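Local coordinates for Trm112p-like protein (Encephalitozoon cuniculi, PDB 3Q87) that binds zinc and probably activates methyltransferases acting in translation, here in complex with Mtq2, held responsible for methylating the termination factor eRF1, at residues K19-C24 and L53-N58; K38-H43 and E84-F89; E97-C102 and G106-I111. One frame throughout, in Å; residues are numbered along the deposited sequence.

Contact 1: residues K19-C24 and L53-N58; sequences KLILEC and LKSLVN
Ile-21 and Ser-55 meet end-on: methyl CD1 of the isoleucine lies 3.6 Å from OG of Ser-55, while its other branch, CG2, stays farther from the same oxygen. The bond from the serine backbone to CB heads for the strand, and OG stands anti to the backbone N (chi1 -177°), beside the carbonyl carbon, within reach of both the isoleucine methyl and a water. OG is 2.9 Å from water 1. That water in turn accepts the backbone N-H of Leu-22 at 2.8 Å from Leu-22 N. A single ordered molecule thus joins the helix hydroxyl to a strand amide, in the absence of any direct polar bond between the two segments.

The elements joined here are strand 20-24, an outermost strand of the four-stranded antiparallel sheet that belongs to the zinc-binding part of the Trm112 fold, and helix 42-59. Their backbones stay well apart, Leu-22 CA and Leu-56 CA being 6.7 Å from each other, and the summed buried surface is a modest 136 Å².

The second pair is apolar and looser. Leu-22 directs its CB at the helix, and branch CD2 of Leu-56 reaches across to it, Leu-22 CB and Leu-56 CD2 lying 4.4 Å apart. Both leucines are buried and have other neighbours: Leu-22 touches Leu-100 of the adjoining strand, and Leu-56 packs on Phe-89 and Leu-90 of helix 84-91. The hydroxyl of Ser-59 has two carbonyls as partners, Leu-22 O on the strand and Ser-55 O one turn back on the helix.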
ATOM      1  N   LYS A  19      -0.827 -10.848  14.624  1.00 24.65           N
ATOM      2  CA  LYS A  19       0.541 -10.335  14.563  1.00 26.96           C
ATOM      3  C   LYS A  19       1.313 -11.021  13.452  1.00 25.77           C
ATOM      4  O   LYS A  19       1.343 -12.245  13.396  1.00 22.97           O
ATOM      5  CB  LYS A  19       1.258 -10.595  15.886  1.00 34.30           C
ATOM      6  CG  LYS A  19       0.592  -9.981  17.091  1.00 31.67           C
ATOM      7  CD  LYS A  19       1.115 -10.630  18.367  1.00 58.76           C
ATOM      8  CE  LYS A  19       0.148 -10.460  19.538  1.00 60.86           C
ATOM      9  NZ  LYS A  19       0.591 -11.245  20.724  1.00 52.35           N
ATOM     10  N   LEU A  20       1.927 -10.246  12.562  1.00 23.43           N
ATOM     11  CA  LEU A  20       2.790 -10.830  11.540  1.00 18.65           C
ATOM     12  C   LEU A  20       4.205 -10.869  12.083  1.00 22.61           C
ATOM     13  O   LEU A  20       4.751  -9.834  12.443  1.00 21.43           O
ATOM     14  CB  LEU A  20       2.739 -10.021  10.240  1.00 22.42           C
ATOM     15  CG  LEU A  20       1.331  -9.874   9.631  1.00 17.50           C
ATOM     16  CD1 LEU A  20       1.364  -9.141   8.283  1.00 19.26           C
ATOM     17  CD2 LEU A  20       0.662 -11.241   9.512  1.00 18.07           C
ATOM     18  N   ILE A  21       4.797 -12.057  12.146  1.00 19.97           N
ATOM     19  CA  ILE A  21       6.145 -12.202  12.701  1.00 21.42           C
ATOM     20  C   ILE A  21       7.189 -12.288  11.601  1.00 18.80           C
ATOM     21  O   ILE A  21       7.048 -13.052  10.657  1.00 19.34           O
ATOM     22  CB  ILE A  21       6.265 -13.440  13.619  1.00 28.51           C
ATOM     23  CG1 ILE A  21       5.153 -13.437  14.671  1.00 29.98           C
ATOM     24  CG2 ILE A  21       7.630 -13.474  14.303  1.00 24.21           C
ATOM     25  CD1 ILE A  21       5.113 -12.167  15.505  1.00 29.83           C
ATOM     26  N   LEU A  22       8.242 -11.493  11.745  1.00 20.82           N
ATOM     27  CA  LEU A  22       9.287 -11.373  10.745  1.00 22.62           C
ATOM     28  C   LEU A  22      10.379 -12.416  10.940  1.00 29.70           C
ATOM     29  O   LEU A  22      10.894 -12.590  12.046  1.00 24.54           O
ATOM     30  CB  LEU A  22       9.897  -9.968  10.820  1.00 21.52           C
ATOM     31  CG  LEU A  22      10.807  -9.384   9.729  1.00 28.74           C
ATOM     32  CD1 LEU A  22      12.231  -9.363  10.193  1.00 26.86           C
ATOM     33  CD2 LEU A  22      10.701 -10.088   8.366  1.00 24.02           C
ATOM     34  N   GLU A  23      10.717 -13.112   9.857  1.00 23.61           N
ATOM     35  CA  GLU A  23      11.951 -13.878   9.791  1.00 23.30           C
ATOM     36  C   GLU A  23      12.842 -13.252   8.727  1.00 28.54           C
ATOM     37  O   GLU A  23      12.413 -13.028   7.598  1.00 29.83           O
ATOM     38  CB  GLU A  23      11.683 -15.341   9.460  1.00 28.75           C
ATOM     39  CG  GLU A  23      12.867 -16.026   8.820  1.00 42.24           C
ATOM     40  CD  GLU A  23      13.065 -17.429   9.335  1.00 63.24           C
ATOM     41  OE1 GLU A  23      13.294 -18.344   8.508  1.00 64.86           O
ATOM     42  OE2 GLU A  23      12.986 -17.613  10.571  1.00 60.97           O
ATOM     43  N   CYS A  24      14.086 -12.977   9.095  1.00 22.50           N
ATOM     44  CA  CYS A  24      14.973 -12.209   8.244  1.00 28.72           C
ATOM     45  C   CYS A  24      16.186 -13.020   7.799  1.00 36.48           C
ATOM     46  O   CYS A  24      17.060 -13.325   8.604  1.00 29.57           O
ATOM     47  CB  CYS A  24      15.421 -10.961   8.997  1.00 29.45           C
ATOM     48  SG  CYS A  24      16.441  -9.841   8.040  1.00 35.79           S
ATOM     49  N   LEU A  53       7.647  -3.834  18.281  1.00 27.02           N
ATOM     50  CA  LEU A  53       9.052  -3.427  18.274  1.00 23.30           C
ATOM     51  C   LEU A  53       9.972  -4.493  18.862  1.00 27.03           C
ATOM     52  O   LEU A  53      11.044  -4.768  18.325  1.00 23.91           O
ATOM     53  CB  LEU A  53       9.233  -2.124  19.050  1.00 31.17           C
ATOM     54  CG  LEU A  53       8.527  -0.900  18.472  1.00 29.00           C
ATOM     55  CD1 LEU A  53       8.813   0.311  19.329  1.00 33.40           C
ATOM     56  CD2 LEU A  53       8.991  -0.664  17.049  1.00 29.99           C
ATOM     57  N   LYS A  54       9.561  -5.057  19.993  1.00 29.37           N
ATOM     58  CA  LYS A  54      10.275  -6.171  20.605  1.00 32.88           C
ATOM     59  C   LYS A  54      10.365  -7.350  19.650  1.00 22.03           C
ATOM     60  O   LYS A  54      11.405  -7.984  19.528  1.00 26.91           O
ATOM     61  CB  LYS A  54       9.567  -6.609  21.887  1.00 32.83           C
ATOM     62  CG  LYS A  54       9.625  -5.595  23.004  1.00 32.32           C
ATOM     63  CD  LYS A  54       8.861  -6.098  24.230  1.00 48.80           C
ATOM     64  CE  LYS A  54       9.012  -5.142  25.413  1.00 51.53           C
ATOM     65  NZ  LYS A  54       7.933  -5.311  26.433  1.00 60.48           N
ATOM     66  N   SER A  55       9.260  -7.648  18.981  1.00 24.59           N
ATOM     67  CA  SER A  55       9.227  -8.711  17.978  1.00 25.80           C
ATOM     68  C   SER A  55      10.222  -8.446  16.840  1.00 21.84           C
ATOM     69  O   SER A  55      10.986  -9.326  16.443  1.00 22.81           O
ATOM     70  CB  SER A  55       7.805  -8.857  17.420  1.00 27.02           C
ATOM     71  OG  SER A  55       7.718  -9.933  16.497  1.00 31.19           O
ATOM     72  N   LEU A  56      10.197  -7.228  16.306  1.00 22.81           N
ATOM     73  CA  LEU A  56      11.140  -6.832  15.271  1.00 20.25           C
ATOM     74  C   LEU A  56      12.585  -6.906  15.754  1.00 25.98           C
ATOM     75  O   LEU A  56      13.455  -7.400  15.041  1.00 24.29           O
ATOM     76  CB  LEU A  56      10.837  -5.412  14.788  1.00 21.35           C
ATOM     77  CG  LEU A  56       9.676  -5.307  13.800  1.00 24.22           C
ATOM     78  CD1 LEU A  56       9.241  -3.851  13.606  1.00 20.82           C
ATOM     79  CD2 LEU A  56      10.080  -5.949  12.477  1.00 21.80           C
ATOM     80  N   VAL A  57      12.849  -6.403  16.956  1.00 28.18           N
ATOM     81  CA  VAL A  57      14.226  -6.382  17.449  1.00 25.49           C
ATOM     82  C   VAL A  57      14.782  -7.800  17.536  1.00 30.09           C
ATOM     83  O   VAL A  57      15.931  -8.055  17.180  1.00 28.22           O
ATOM     84  CB  VAL A  57      14.347  -5.665  18.794  1.00 28.91           C
ATOM     85  CG1 VAL A  57      15.571  -6.158  19.550  1.00 37.67           C
ATOM     86  CG2 VAL A  57      14.418  -4.159  18.572  1.00 36.64           C
ATOM     87  N   ASN A  58      13.938  -8.723  17.986  1.00 33.88           N
ATOM     88  CA  ASN A  58      14.289 -10.135  18.022  1.00 30.12           C
ATOM     89  C   ASN A  58      14.522 -10.715  16.632  1.00 35.18           C
ATOM     90  O   ASN A  58      15.477 -11.456  16.419  1.00 27.49           O
ATOM     91  CB  ASN A  58      13.194 -10.935  18.719  1.00 34.35           C
ATOM     92  CG  ASN A  58      13.598 -12.361  18.961  1.00 41.65           C
ATOM     93  OD1 ASN A  58      14.738 -12.633  19.334  1.00 43.90           O
ATOM     94  ND2 ASN A  58      12.669 -13.287  18.750  1.00 44.13           N
TER
HETATM   95  O   HOH W   1       8.974  -9.833  13.930  1.00 25.13           O

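Contact 2: residues K38-H43 and E84-F89; sequences KIFNKH and EKIKEF
Lys-87 reaches from helix 84-91 to the extended chain before helix 42-59 and places its ammonium on a backbone carbonyl. The hydrogen bond from Lys-87 NZ to Lys-38 O is short, 2.6 Å, and the donor sits nearly on the line of the carbonyl bond, with a C=O...N angle of 160°. The lysine is extended through chi2 and chi3 and bends at its last torsion (chi4 -83°), which turns NZ out of the line of the chain. Its methylene part is used as well: CG of Lys-87 comes within 3.9 Å of CE1 of Phe-40. One side chain therefore supplies both an apolar and a polar contact, and it has 87 Å² buried, the largest share in this contact.

Phe-40 follows with 59 Å². Its CB is directed at the helix, and CG sits between the backbone N and the carbonyl carbon (chi1 70°). The far end of the ring meets Ile-86, whose CG2 methyl is 3.9 Å from Phe-40 CZ and about as near CE2; the two side chains cross at about a right angle. Within its own segment, CG of Lys-42 lies over one face of the ring, 3.4 Å above the plane and offset toward the rim.

Lys-38 gives up 52 Å². Its CB faces the helix and stands 4.1 Å from Lys-87 NZ, whereas its own ammonium leads away.

The contact lies away from the zinc site and bonds the loop entering helix 42-59 to helix 84-91. The same loop faces the methyltransferase chain, where Thr-46 of that chain is hydrogen-bonded to the backbone N of Ile-39. Phe-76 of helix 70-78 touches both Phe-40 and Ile-86, while Ile-86 also packs on Leu-53 of helix 42-59.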
ATOM      1  N   LYS A  38       8.352  10.516   6.552  1.00 26.02           N
ATOM      2  CA  LYS A  38       8.369   9.238   7.245  1.00 23.39           C
ATOM      3  C   LYS A  38       7.267   9.217   8.276  1.00 27.94           C
ATOM      4  O   LYS A  38       7.498   9.489   9.445  1.00 39.16           O
ATOM      5  CB  LYS A  38       9.715   9.013   7.943  1.00 28.27           C
ATOM      6  CG  LYS A  38      10.845   8.583   7.018  1.00 33.73           C
ATOM      7  CD  LYS A  38      12.135   8.314   7.792  1.00 31.20           C
ATOM      8  CE  LYS A  38      12.988   9.556   7.897  1.00 44.53           C
ATOM      9  NZ  LYS A  38      13.616   9.886   6.582  1.00 53.30           N
ATOM     10  N   ILE A  39       6.061   8.897   7.838  1.00 22.13           N
ATOM     11  CA  ILE A  39       4.944   8.767   8.743  1.00 21.52           C
ATOM     12  C   ILE A  39       4.677   7.283   9.001  1.00 24.61           C
ATOM     13  O   ILE A  39       4.645   6.485   8.060  1.00 17.03           O
ATOM     14  CB  ILE A  39       3.715   9.418   8.131  1.00 21.51           C
ATOM     15  CG1 ILE A  39       4.048  10.864   7.754  1.00 28.21           C
ATOM     16  CG2 ILE A  39       2.543   9.373   9.085  1.00 24.13           C
ATOM     17  CD1 ILE A  39       2.908  11.585   7.138  1.00 31.21           C
ATOM     18  N   PHE A  40       4.524   6.910  10.270  1.00 19.81           N
ATOM     19  CA  PHE A  40       4.129   5.538  10.618  1.00 21.95           C
ATOM     20  C   PHE A  40       2.965   5.457  11.608  1.00 25.01           C
ATOM     21  O   PHE A  40       2.578   6.453  12.219  1.00 26.29           O
ATOM     22  CB  PHE A  40       5.333   4.711  11.094  1.00 27.19           C
ATOM     23  CG  PHE A  40       5.874   5.114  12.448  1.00 27.36           C
ATOM     24  CD1 PHE A  40       6.595   6.296  12.609  1.00 33.80           C
ATOM     25  CD2 PHE A  40       5.703   4.284  13.551  1.00 29.89           C
ATOM     26  CE1 PHE A  40       7.113   6.661  13.853  1.00 30.30           C
ATOM     27  CE2 PHE A  40       6.223   4.639  14.804  1.00 33.34           C
ATOM     28  CZ  PHE A  40       6.927   5.829  14.950  1.00 31.93           C
ATOM     29  N   ASN A  41       2.392   4.264  11.738  1.00 23.74           N
ATOM     30  CA  ASN A  41       1.242   4.027  12.605  1.00 22.14           C
ATOM     31  C   ASN A  41       1.703   3.736  14.026  1.00 31.98           C
ATOM     32  O   ASN A  41       1.808   2.575  14.452  1.00 22.40           O
ATOM     33  CB  ASN A  41       0.415   2.876  12.046  1.00 20.75           C
ATOM     34  CG  ASN A  41       0.099   3.073  10.583  1.00 28.23           C
ATOM     35  OD1 ASN A  41      -0.786   3.852  10.232  1.00 26.32           O
ATOM     36  ND2 ASN A  41       0.848   2.397   9.716  1.00 25.98           N
ATOM     37  N   LYS A  42       1.997   4.815  14.742  1.00 32.17           N
ATOM     38  CA  LYS A  42       2.608   4.735  16.061  1.00 38.16           C
ATOM     39  C   LYS A  42       1.908   3.752  16.999  1.00 31.89           C
ATOM     40  O   LYS A  42       2.567   2.933  17.630  1.00 34.52           O
ATOM     41  CB  LYS A  42       2.710   6.130  16.677  1.00 27.73           C
ATOM     42  CG  LYS A  42       3.807   6.957  16.047  1.00 31.84           C
ATOM     43  CD  LYS A  42       3.845   8.375  16.583  1.00 38.42           C
ATOM     44  CE  LYS A  42       5.143   9.050  16.171  1.00 39.44           C
ATOM     45  NZ  LYS A  42       5.370  10.338  16.874  1.00 46.62           N
ATOM     46  N   HIS A  43       0.583   3.813  17.067  1.00 25.31           N
ATOM     47  CA  HIS A  43      -0.164   2.930  17.952  1.00 32.97           C
ATOM     48  C   HIS A  43       0.128   1.441  17.717  1.00 45.94           C
ATOM     49  O   HIS A  43       0.054   0.629  18.653  1.00 34.85           O
ATOM     50  CB  HIS A  43      -1.662   3.198  17.839  1.00 33.60           C
ATOM     51  CG  HIS A  43      -2.273   2.685  16.574  1.00 45.88           C
ATOM     52  ND1 HIS A  43      -3.069   1.560  16.538  1.00 46.00           N
ATOM     53  CD2 HIS A  43      -2.207   3.142  15.300  1.00 39.76           C
ATOM     54  CE1 HIS A  43      -3.468   1.345  15.297  1.00 41.67           C
ATOM     55  NE2 HIS A  43      -2.958   2.291  14.525  1.00 38.51           N
ATOM     56  N   GLU A  84      12.697   9.628  17.115  1.00 42.63           N
ATOM     57  CA  GLU A  84      13.857   9.759  16.244  1.00 47.60           C
ATOM     58  C   GLU A  84      14.550   8.407  16.091  1.00 46.65           C
ATOM     59  O   GLU A  84      14.959   8.026  14.992  1.00 48.53           O
ATOM     60  CB  GLU A  84      14.835  10.810  16.784  1.00 48.93           C
ATOM     61  CG  GLU A  84      14.176  12.118  17.235  1.00 63.39           C
ATOM     62  CD  GLU A  84      13.408  11.983  18.549  1.00 67.76           C
ATOM     63  OE1 GLU A  84      13.926  11.337  19.491  1.00 71.07           O
ATOM     64  OE2 GLU A  84      12.286  12.531  18.642  1.00 58.73           O
ATOM     65  N   LYS A  85      14.669   7.678  17.196  1.00 45.32           N
ATOM     66  CA  LYS A  85      15.333   6.383  17.177  1.00 45.38           C
ATOM     67  C   LYS A  85      14.436   5.303  16.582  1.00 37.52           C
ATOM     68  O   LYS A  85      14.913   4.399  15.901  1.00 39.86           O
ATOM     69  CB  LYS A  85      15.798   6.001  18.586  1.00 46.73           C
ATOM     70  CG  LYS A  85      17.076   6.707  18.989  1.00 64.79           C
ATOM     71  CD  LYS A  85      17.199   6.905  20.493  1.00 73.00           C
ATOM     72  CE  LYS A  85      18.374   7.831  20.810  1.00 63.47           C
ATOM     73  NZ  LYS A  85      18.393   8.293  22.225  1.00 85.74           N
ATOM     74  N   ILE A  86      13.138   5.401  16.845  1.00 34.85           N
ATOM     75  CA  ILE A  86      12.173   4.461  16.289  1.00 36.40           C
ATOM     76  C   ILE A  86      12.116   4.584  14.760  1.00 40.70           C
ATOM     77  O   ILE A  86      12.295   3.595  14.041  1.00 40.22           O
ATOM     78  CB  ILE A  86      10.779   4.680  16.910  1.00 44.28           C
ATOM     79  CG1 ILE A  86      10.866   4.600  18.436  1.00 47.57           C
ATOM     80  CG2 ILE A  86       9.773   3.664  16.385  1.00 37.66           C
ATOM     81  CD1 ILE A  86      11.566   3.358  18.952  1.00 35.31           C
ATOM     82  N   LYS A  87      11.878   5.802  14.273  1.00 34.81           N
ATOM     83  CA  LYS A  87      11.868   6.092  12.838  1.00 36.39           C
ATOM     84  C   LYS A  87      13.112   5.546  12.159  1.00 36.51           C
ATOM     85  O   LYS A  87      13.057   5.019  11.052  1.00 31.04           O
ATOM     86  CB  LYS A  87      11.850   7.599  12.602  1.00 37.93           C
ATOM     87  CG  LYS A  87      10.500   8.286  12.667  1.00 39.78           C
ATOM     88  CD  LYS A  87      10.712   9.789  12.451  1.00 49.11           C
ATOM     89  CE  LYS A  87       9.469  10.618  12.720  1.00 60.03           C
ATOM     90  NZ  LYS A  87       8.540  10.658  11.560  1.00 58.66           N
ATOM     91  N   GLU A  88      14.249   5.713  12.817  1.00 35.93           N
ATOM     92  CA  GLU A  88      15.517   5.286  12.259  1.00 29.72           C
ATOM     93  C   GLU A  88      15.544   3.764  12.111  1.00 33.38           C
ATOM     94  O   GLU A  88      16.078   3.229  11.142  1.00 33.17           O
ATOM     95  CB  GLU A  88      16.647   5.764  13.173  1.00 49.76           C
ATOM     96  CG  GLU A  88      18.049   5.595  12.622  1.00 54.12           C
ATOM     97  CD  GLU A  88      19.092   6.261  13.507  1.00 67.63           C
ATOM     98  OE1 GLU A  88      18.835   7.392  13.981  1.00 61.52           O
ATOM     99  OE2 GLU A  88      20.162   5.652  13.727  1.00 69.53           O
ATOM    100  N   PHE A  89      14.967   3.065  13.082  1.00 26.03           N
ATOM    101  CA  PHE A  89      14.894   1.613  13.017  1.00 33.82           C
ATOM    102  C   PHE A  89      13.852   1.176  11.976  1.00 24.70           C
ATOM    103  O   PHE A  89      14.097   0.275  11.182  1.00 23.10           O
ATOM    104  CB  PHE A  89      14.551   1.050  14.404  1.00 34.03           C
ATOM    105  CG  PHE A  89      14.566  -0.459  14.489  1.00 30.82           C
ATOM    106  CD1 PHE A  89      15.760  -1.153  14.612  1.00 34.57           C
ATOM    107  CD2 PHE A  89      13.373  -1.180  14.494  1.00 36.45           C
ATOM    108  CE1 PHE A  89      15.775  -2.538  14.714  1.00 33.62           C
ATOM    109  CE2 PHE A  89      13.377  -2.567  14.598  1.00 34.58           C
ATOM    110  CZ  PHE A  89      14.583  -3.247  14.705  1.00 35.30           C
TER

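Contact 3: residues E97-C102 and G106-I111; sequences EGSLRC and GLIYPI. With ZN (zinc ion), chain C.
Ile-108 crosses to the neighbouring strand and lies against Arg-101 and Ser-99. Starting at CB, which is 4.2 Å from Leu-100 O, the side chain divides. Branch CG2, anti to the backbone N, approaches the Ser-99 hydroxyl, with Ile-108 CG2 and Ser-99 OG 3.7 Å apart. The other branch runs through CG1, beside the backbone N (chi1 -58°), and turns again at chi2 to carry CD1 over the aliphatic part of Arg-101. There Ile-108 CD1 is 3.4 Å from Arg-101 CB, with CG and CD of the arginine also close.

This pairing belongs to an antiparallel beta hairpin within the zinc-binding sheet, consistent with a zinc ribbon. The N-to-C directions of the short segments 98-102 and 108-111 differ by 160°, near antiparallel, and Arg-101 with Ile-108 is a non-hydrogen-bonded pair. Next to it, Leu-100 and Tyr-109 form a hydrogen-bonded pair, Leu-100 N to Tyr-109 O and Tyr-109 N to Leu-100 O each measuring 2.8 Å. On the face of Leu-100, its CG meets Ile-111 CD1 at 3.8 Å.

At the hairpin's turn, Cys-102 N donates to Leu-107 O and Cys-102 O accepts from Gly-106 N; the positive phi of Gly-106 (73°) favours glycine. SG of Cys-102 binds the zinc ion at 2.3 Å, in a four-cysteine site made by the pairs Cys-11/Cys-14 and Cys-102/Cys-105.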
ATOM      1  N   GLU A  97      15.546 -10.206   2.050  1.00 24.30           N
ATOM      2  CA  GLU A  97      15.177 -11.617   2.007  1.00 29.74           C
ATOM      3  C   GLU A  97      14.662 -12.074   3.367  1.00 21.78           C
ATOM      4  O   GLU A  97      15.295 -11.831   4.383  1.00 21.95           O
ATOM      5  CB  GLU A  97      16.373 -12.476   1.588  1.00 31.29           C
ATOM      6  CG  GLU A  97      16.970 -12.098   0.236  1.00 42.20           C
ATOM      7  CD  GLU A  97      16.101 -12.515  -0.947  1.00 46.55           C
ATOM      8  OE1 GLU A  97      15.362 -13.523  -0.834  1.00 45.93           O
ATOM      9  OE2 GLU A  97      16.170 -11.834  -1.996  1.00 40.63           O
ATOM     10  N   GLY A  98      13.501 -12.716   3.379  1.00 20.20           N
ATOM     11  CA  GLY A  98      12.918 -13.167   4.628  1.00 26.39           C
ATOM     12  C   GLY A  98      11.469 -13.578   4.485  1.00 20.55           C
ATOM     13  O   GLY A  98      11.038 -14.002   3.413  1.00 21.58           O
ATOM     14  N   SER A  99      10.711 -13.428   5.567  1.00 16.72           N
ATOM     15  CA  SER A  99       9.327 -13.895   5.603  1.00 17.67           C
ATOM     16  C   SER A  99       8.512 -13.179   6.669  1.00 20.59           C
ATOM     17  O   SER A  99       9.049 -12.719   7.685  1.00 22.00           O
ATOM     18  CB  SER A  99       9.289 -15.395   5.900  1.00 21.69           C
ATOM     19  OG  SER A  99       9.448 -16.148   4.714  1.00 45.52           O
ATOM     20  N   LEU A 100       7.205 -13.115   6.438  1.00 17.10           N
ATOM     21  CA  LEU A 100       6.262 -12.653   7.440  1.00 13.45           C
ATOM     22  C   LEU A 100       5.272 -13.781   7.707  1.00 16.27           C
ATOM     23  O   LEU A 100       4.698 -14.323   6.774  1.00 18.89           O
ATOM     24  CB  LEU A 100       5.511 -11.421   6.939  1.00 14.74           C
ATOM     25  CG  LEU A 100       6.358 -10.175   6.678  1.00 19.85           C
ATOM     26  CD1 LEU A 100       5.499  -9.083   6.065  1.00 16.87           C
ATOM     27  CD2 LEU A 100       7.045  -9.684   7.961  1.00 21.01           C
ATOM     28  N   ARG A 101       5.062 -14.122   8.977  1.00 17.19           N
ATOM     29  CA  ARG A 101       4.174 -15.228   9.334  1.00 19.56           C
ATOM     30  C   ARG A 101       3.044 -14.767  10.265  1.00 15.78           C
ATOM     31  O   ARG A 101       3.303 -14.184  11.305  1.00 15.48           O
ATOM     32  CB  ARG A 101       4.975 -16.362  10.007  1.00 21.70           C
ATOM     33  CG  ARG A 101       4.091 -17.504  10.551  1.00 21.07           C
ATOM     34  CD  ARG A 101       4.891 -18.676  11.117  1.00 23.64           C
ATOM     35  NE  ARG A 101       5.968 -18.245  12.000  1.00 41.70           N
ATOM     36  CZ  ARG A 101       5.799 -17.884  13.270  1.00 48.88           C
ATOM     37  NH1 ARG A 101       4.582 -17.888  13.807  1.00 41.87           N
ATOM     38  NH2 ARG A 101       6.845 -17.516  14.001  1.00 40.62           N
ATOM     39  N   CYS A 102       1.798 -15.036   9.885  1.00 17.28           N
ATOM     40  CA  CYS A 102       0.658 -14.754  10.745  1.00 18.73           C
ATOM     41  C   CYS A 102       0.717 -15.648  11.973  1.00 19.05           C
ATOM     42  O   CYS A 102       0.772 -16.857  11.842  1.00 25.08           O
ATOM     43  CB  CYS A 102      -0.655 -15.028  10.014  1.00 18.75           C
ATOM     44  SG  CYS A 102      -2.129 -14.884  11.116  1.00 16.64           S
ATOM     45  N   GLY A 106      -0.648 -19.108  10.737  1.00 18.38           N
ATOM     46  CA  GLY A 106       0.615 -19.546  10.154  1.00 19.38           C
ATOM     47  C   GLY A 106       0.853 -19.231   8.676  1.00 15.37           C
ATOM     48  O   GLY A 106       1.850 -19.651   8.112  1.00 16.49           O
ATOM     49  N   LEU A 107      -0.068 -18.521   8.036  1.00 17.64           N
ATOM     50  CA  LEU A 107       0.144 -18.081   6.655  1.00 14.74           C
ATOM     51  C   LEU A 107       1.462 -17.302   6.522  1.00 15.50           C
ATOM     52  O   LEU A 107       1.791 -16.462   7.363  1.00 15.26           O
ATOM     53  CB  LEU A 107      -1.013 -17.199   6.195  1.00 17.26           C
ATOM     54  CG  LEU A 107      -1.008 -16.776   4.725  1.00 22.02           C
ATOM     55  CD1 LEU A 107      -1.410 -17.961   3.860  1.00 24.33           C
ATOM     56  CD2 LEU A 107      -1.950 -15.609   4.491  1.00 18.51           C
ATOM     57  N   ILE A 108       2.204 -17.588   5.459  1.00 14.41           N
ATOM     58  CA  ILE A 108       3.512 -16.988   5.225  1.00 16.95           C
ATOM     59  C   ILE A 108       3.546 -16.105   3.981  1.00 18.15           C
ATOM     60  O   ILE A 108       3.181 -16.550   2.893  1.00 14.18           O
ATOM     61  CB  ILE A 108       4.580 -18.056   4.959  1.00 19.84           C
ATOM     62  CG1 ILE A 108       4.682 -19.050   6.117  1.00 23.89           C
ATOM     63  CG2 ILE A 108       5.916 -17.402   4.674  1.00 16.28           C
ATOM     64  CD1 ILE A 108       5.246 -18.464   7.347  1.00 23.63           C
ATOM     65  N   TYR A 109       4.015 -14.870   4.162  1.00 15.86           N
ATOM     66  CA  TYR A 109       4.339 -13.967   3.066  1.00 14.61           C
ATOM     67  C   TYR A 109       5.861 -13.935   2.872  1.00 12.17           C
ATOM     68  O   TYR A 109       6.585 -13.354   3.670  1.00 12.95           O
ATOM     69  CB  TYR A 109       3.881 -12.540   3.376  1.00 13.07           C
ATOM     70  CG  TYR A 109       2.393 -12.284   3.559  1.00 12.47           C
ATOM     71  CD1 TYR A 109       1.435 -13.092   2.963  1.00 13.74           C
ATOM     72  CD2 TYR A 109       1.958 -11.187   4.293  1.00 16.65           C
ATOM     73  CE1 TYR A 109       0.090 -12.833   3.119  1.00 18.81           C
ATOM     74  CE2 TYR A 109       0.604 -10.912   4.458  1.00 16.96           C
ATOM     75  CZ  TYR A 109      -0.319 -11.730   3.867  1.00 13.66           C
ATOM     76  OH  TYR A 109      -1.646 -11.451   4.023  1.00 15.09           O
ATOM     77  N   PRO A 110       6.354 -14.544   1.800  1.00 14.13           N
ATOM     78  CA  PRO A 110       7.796 -14.438   1.561  1.00 14.21           C
ATOM     79  C   PRO A 110       8.174 -12.988   1.282  1.00 19.92           C
ATOM     80  O   PRO A 110       7.366 -12.220   0.770  1.00 18.55           O
ATOM     81  CB  PRO A 110       8.005 -15.278   0.294  1.00 16.22           C
ATOM     82  CG  PRO A 110       6.789 -16.165   0.207  1.00 15.87           C
ATOM     83  CD  PRO A 110       5.673 -15.342   0.768  1.00 15.92           C
ATOM     84  N   ILE A 111       9.395 -12.624   1.638  1.00 16.20           N
ATOM     85  CA  ILE A 111       9.964 -11.343   1.267  1.00 19.16           C
ATOM     86  C   ILE A 111      11.132 -11.693   0.355  1.00 22.72           C
ATOM     87  O   ILE A 111      12.059 -12.386   0.764  1.00 18.24           O
ATOM     88  CB  ILE A 111      10.434 -10.557   2.509  1.00 22.69           C
ATOM     89  CG1 ILE A 111       9.233 -10.213   3.407  1.00 16.33           C
ATOM     90  CG2 ILE A 111      11.199  -9.292   2.107  1.00 14.34           C
ATOM     91  CD1 ILE A 111       9.626  -9.784   4.816  1.00 11.63           C
TER
HETATM   92 ZN    ZN C 126      -3.740 -15.518   9.607  1.00 28.56          ZN

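In the fold
Contacts 1 and 2 share helix 42-59 and touch where Val-57 packs on Phe-89. Contact 1 is also continuous with contact 3, since strands 20-24 and 98-102 are neighbours in one sheet, joined by probable backbone hydrogen bonds between Glu-23 O and Ser-99 N and between Ile-21 N and Arg-101 O. Contact 1 is the most central, its centre about 6 Å from the centre of the chain; the centres of the other two are about 11 Å from it on opposite sides, without touching. All three are partly buried. Their chemistry follows their place: backbone pairing and metal binding in the sheet, a water and sparse apolar packing between sheet and helix, and a lysine-to-carbonyl bond beside an aromatic ring where a loop meets a helix.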